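Local coordinates for putative CRISPR-associated endoribonuclease-like protein Cas6 (Pyrococcus furiosus, PDB 3UFC) that binds CRISPR RNA as a Cas6-family protein of antiviral CRISPR defence and is probably a hydrolase acting on ester bonds, at residues A[129-134]-A[234-239]. Sequence-based numbering, arbitrary orientation.
Sequences STLSPI and FGMVKI
Ser132 keeps OG between its own backbone N and carbonyl carbon (chi1 53°), which turns the hydroxyl toward the backbone N of Met236, while Met236 swings CG anti to its N (chi1 -171°) and runs out extended so that its methyl CE meets Leu131 CD1. Both lie just past the point where strand 237-239, outermost in its sheet, pairs with strand 125-130 in the C-terminal antiparallel sheet of this Cas6-family protein, which has a ferredoxin-like domain. Regular pairing is brief: Ser129 and Lys238 form the hydrogen-bonded pair, with Ser129 N to Lys238 O at 2.9 Å and Lys238 N to Ser129 O at 2.8 Å. Thr130 and Val237 follow as the non-hydrogen-bonded pair, Thr130 CG2 meeting Val237 CG1 on one face; Thr130 OG1 bonds to Met207 N on the next strand, 200-213. On the other face the extended Lys238 chain lays CG and CE against Ser129 CB. Lys238 CD also passes Leu131 CD2, with the two side chains roughly perpendicular.

Past the paired residues, Met236 O takes a nearly straight bond from Leu131 N (2.6 Å, 178° at the hydrogen) and a weak one from Ser132 N. Ser132 OG in turn accepts a hydrogen bond from Met236 N at 2.8 Å and also bonds to Phe54 O, linking the turn to strand 53-59 of the other sheet. Beyond it, Ile134 CG1 packs on Gly235 CA. Pro133 O has two neighbours: Gly235 N bonds to it at 2.7 Å from above the carbonyl plane, and the edge of the Phe234 ring presents CD2 to it at 3.4 Å.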
loop_
_atom_site.group_PDB
_atom_site.type_symbol
_atom_site.label_atom_id
_atom_site.label_comp_id
_atom_site.label_asym_id
_atom_site.label_seq_id
_atom_site.Cartn_x
_atom_site.Cartn_y
_atom_site.Cartn_z
ATOM N N SER A 129 3.762 -10.303 -4.926
ATOM C CA SER A 129 2.940 -9.717 -5.974
ATOM C C SER A 129 2.265 -8.489 -5.366
ATOM O O SER A 129 1.701 -8.560 -4.274
ATOM C CB SER A 129 1.889 -10.716 -6.469
ATOM O OG SER A 129 1.186 -10.176 -7.575
ATOM N N THR A 130 2.320 -7.368 -6.080
ATOM C CA THR A 130 1.754 -6.118 -5.586
ATOM C C THR A 130 0.237 -6.045 -5.519
ATOM O O THR A 130 -0.457 -6.506 -6.428
ATOM C CB THR A 130 2.233 -4.914 -6.439
ATOM O OG1 THR A 130 1.984 -5.173 -7.827
ATOM C CG2 THR A 130 3.720 -4.673 -6.239
ATOM N N LEU A 131 -0.263 -5.467 -4.426
ATOM C CA LEU A 131 -1.690 -5.233 -4.240
ATOM C C LEU A 131 -1.875 -3.718 -4.450
ATOM O O LEU A 131 -2.980 -3.231 -4.678
ATOM C CB LEU A 131 -2.138 -5.659 -2.836
ATOM C CG LEU A 131 -2.065 -7.174 -2.593
ATOM C CD1 LEU A 131 -2.587 -7.497 -1.201
ATOM C CD2 LEU A 131 -2.883 -7.910 -3.658
ATOM N N SER A 132 -0.769 -2.984 -4.337
ATOM C CA SER A 132 -0.723 -1.537 -4.585
ATOM C C SER A 132 0.692 -1.304 -5.139
ATOM O O SER A 132 1.627 -2.007 -4.764
ATOM C CB SER A 132 -0.999 -0.708 -3.315
ATOM O OG SER A 132 -0.175 -1.049 -2.216
ATOM N N PRO A 133 0.857 -0.328 -6.051
ATOM C CA PRO A 133 2.154 -0.020 -6.674
ATOM C C PRO A 133 3.320 0.283 -5.743
ATOM O O PRO A 133 3.167 0.973 -4.744
ATOM C CB PRO A 133 1.837 1.174 -7.586
ATOM C CG PRO A 133 0.363 1.058 -7.841
ATOM C CD PRO A 133 -0.167 0.637 -6.486
ATOM N N ILE A 134 4.492 -0.243 -6.085
ATOM C CA ILE A 134 5.690 0.006 -5.297
ATOM C C ILE A 134 6.358 1.284 -5.810
ATOM O O ILE A 134 6.621 1.435 -7.010
ATOM C CB ILE A 134 6.662 -1.190 -5.370
ATOM C CG1 ILE A 134 6.126 -2.325 -4.490
ATOM C CG2 ILE A 134 8.063 -0.776 -4.909
ATOM C CD1 ILE A 134 6.948 -3.606 -4.561
ATOM N N PHE A 234 0.428 2.469 -0.906
ATOM C CA PHE A 234 1.395 1.936 -1.856
ATOM C C PHE A 234 2.286 0.839 -1.299
ATOM O O PHE A 234 2.460 0.715 -0.088
ATOM C CB PHE A 234 2.313 3.059 -2.364
ATOM C CG PHE A 234 1.614 4.074 -3.214
ATOM C CD1 PHE A 234 1.011 5.191 -2.637
ATOM C CD2 PHE A 234 1.530 3.897 -4.590
ATOM C CE1 PHE A 234 0.326 6.124 -3.428
ATOM C CE2 PHE A 234 0.849 4.821 -5.391
ATOM C CZ PHE A 234 0.247 5.935 -4.806
ATOM N N GLY A 235 2.849 0.049 -2.208
ATOM C CA GLY A 235 3.790 -0.993 -1.833
ATOM C C GLY A 235 3.297 -2.238 -1.131
ATOM O O GLY A 235 4.109 -3.041 -0.671
ATOM N N MET A 236 1.987 -2.422 -1.041
ATOM C CA MET A 236 1.484 -3.611 -0.368
ATOM C C MET A 236 1.632 -4.808 -1.288
ATOM O O MET A 236 1.370 -4.711 -2.482
ATOM C CB MET A 236 0.017 -3.443 0.029
ATOM C CG MET A 236 -0.464 -4.577 0.933
ATOM S SD MET A 236 -2.131 -4.345 1.571
ATOM C CE MET A 236 -2.297 -5.905 2.569
ATOM N N VAL A 237 2.063 -5.934 -0.729
ATOM C CA VAL A 237 2.237 -7.142 -1.519
ATOM C C VAL A 237 1.612 -8.354 -0.840
ATOM O O VAL A 237 1.294 -8.327 0.347
ATOM C CB VAL A 237 3.736 -7.471 -1.737
ATOM C CG1 VAL A 237 4.414 -6.380 -2.550
ATOM C CG2 VAL A 237 4.425 -7.632 -0.398
ATOM N N LYS A 238 1.445 -9.415 -1.616
ATOM C CA LYS A 238 0.924 -10.677 -1.107
ATOM C C LYS A 238 1.951 -11.720 -1.530
ATOM O O LYS A 238 2.761 -11.467 -2.423
ATOM C CB LYS A 238 -0.422 -11.017 -1.744
ATOM C CG LYS A 238 -0.346 -11.309 -3.231
ATOM C CD LYS A 238 -1.715 -11.703 -3.761
ATOM C CE LYS A 238 -1.705 -11.874 -5.270
ATOM N NZ LYS A 238 -3.068 -12.206 -5.782
ATOM N N ILE A 239 1.923 -12.881 -0.890
ATOM C CA ILE A 239 2.842 -13.957 -1.235
ATOM C C ILE A 239 2.158 -14.922 -2.197
ATOM O O ILE A 239 0.968 -15.199 -2.063
ATOM C CB ILE A 239 3.277 -14.741 0.023
ATOM C CG1 ILE A 239 4.219 -13.881 0.865
ATOM C CG2 ILE A 239 3.956 -16.054 -0.372
ATOM C CD1 ILE A 239 4.607 -14.508 2.175
#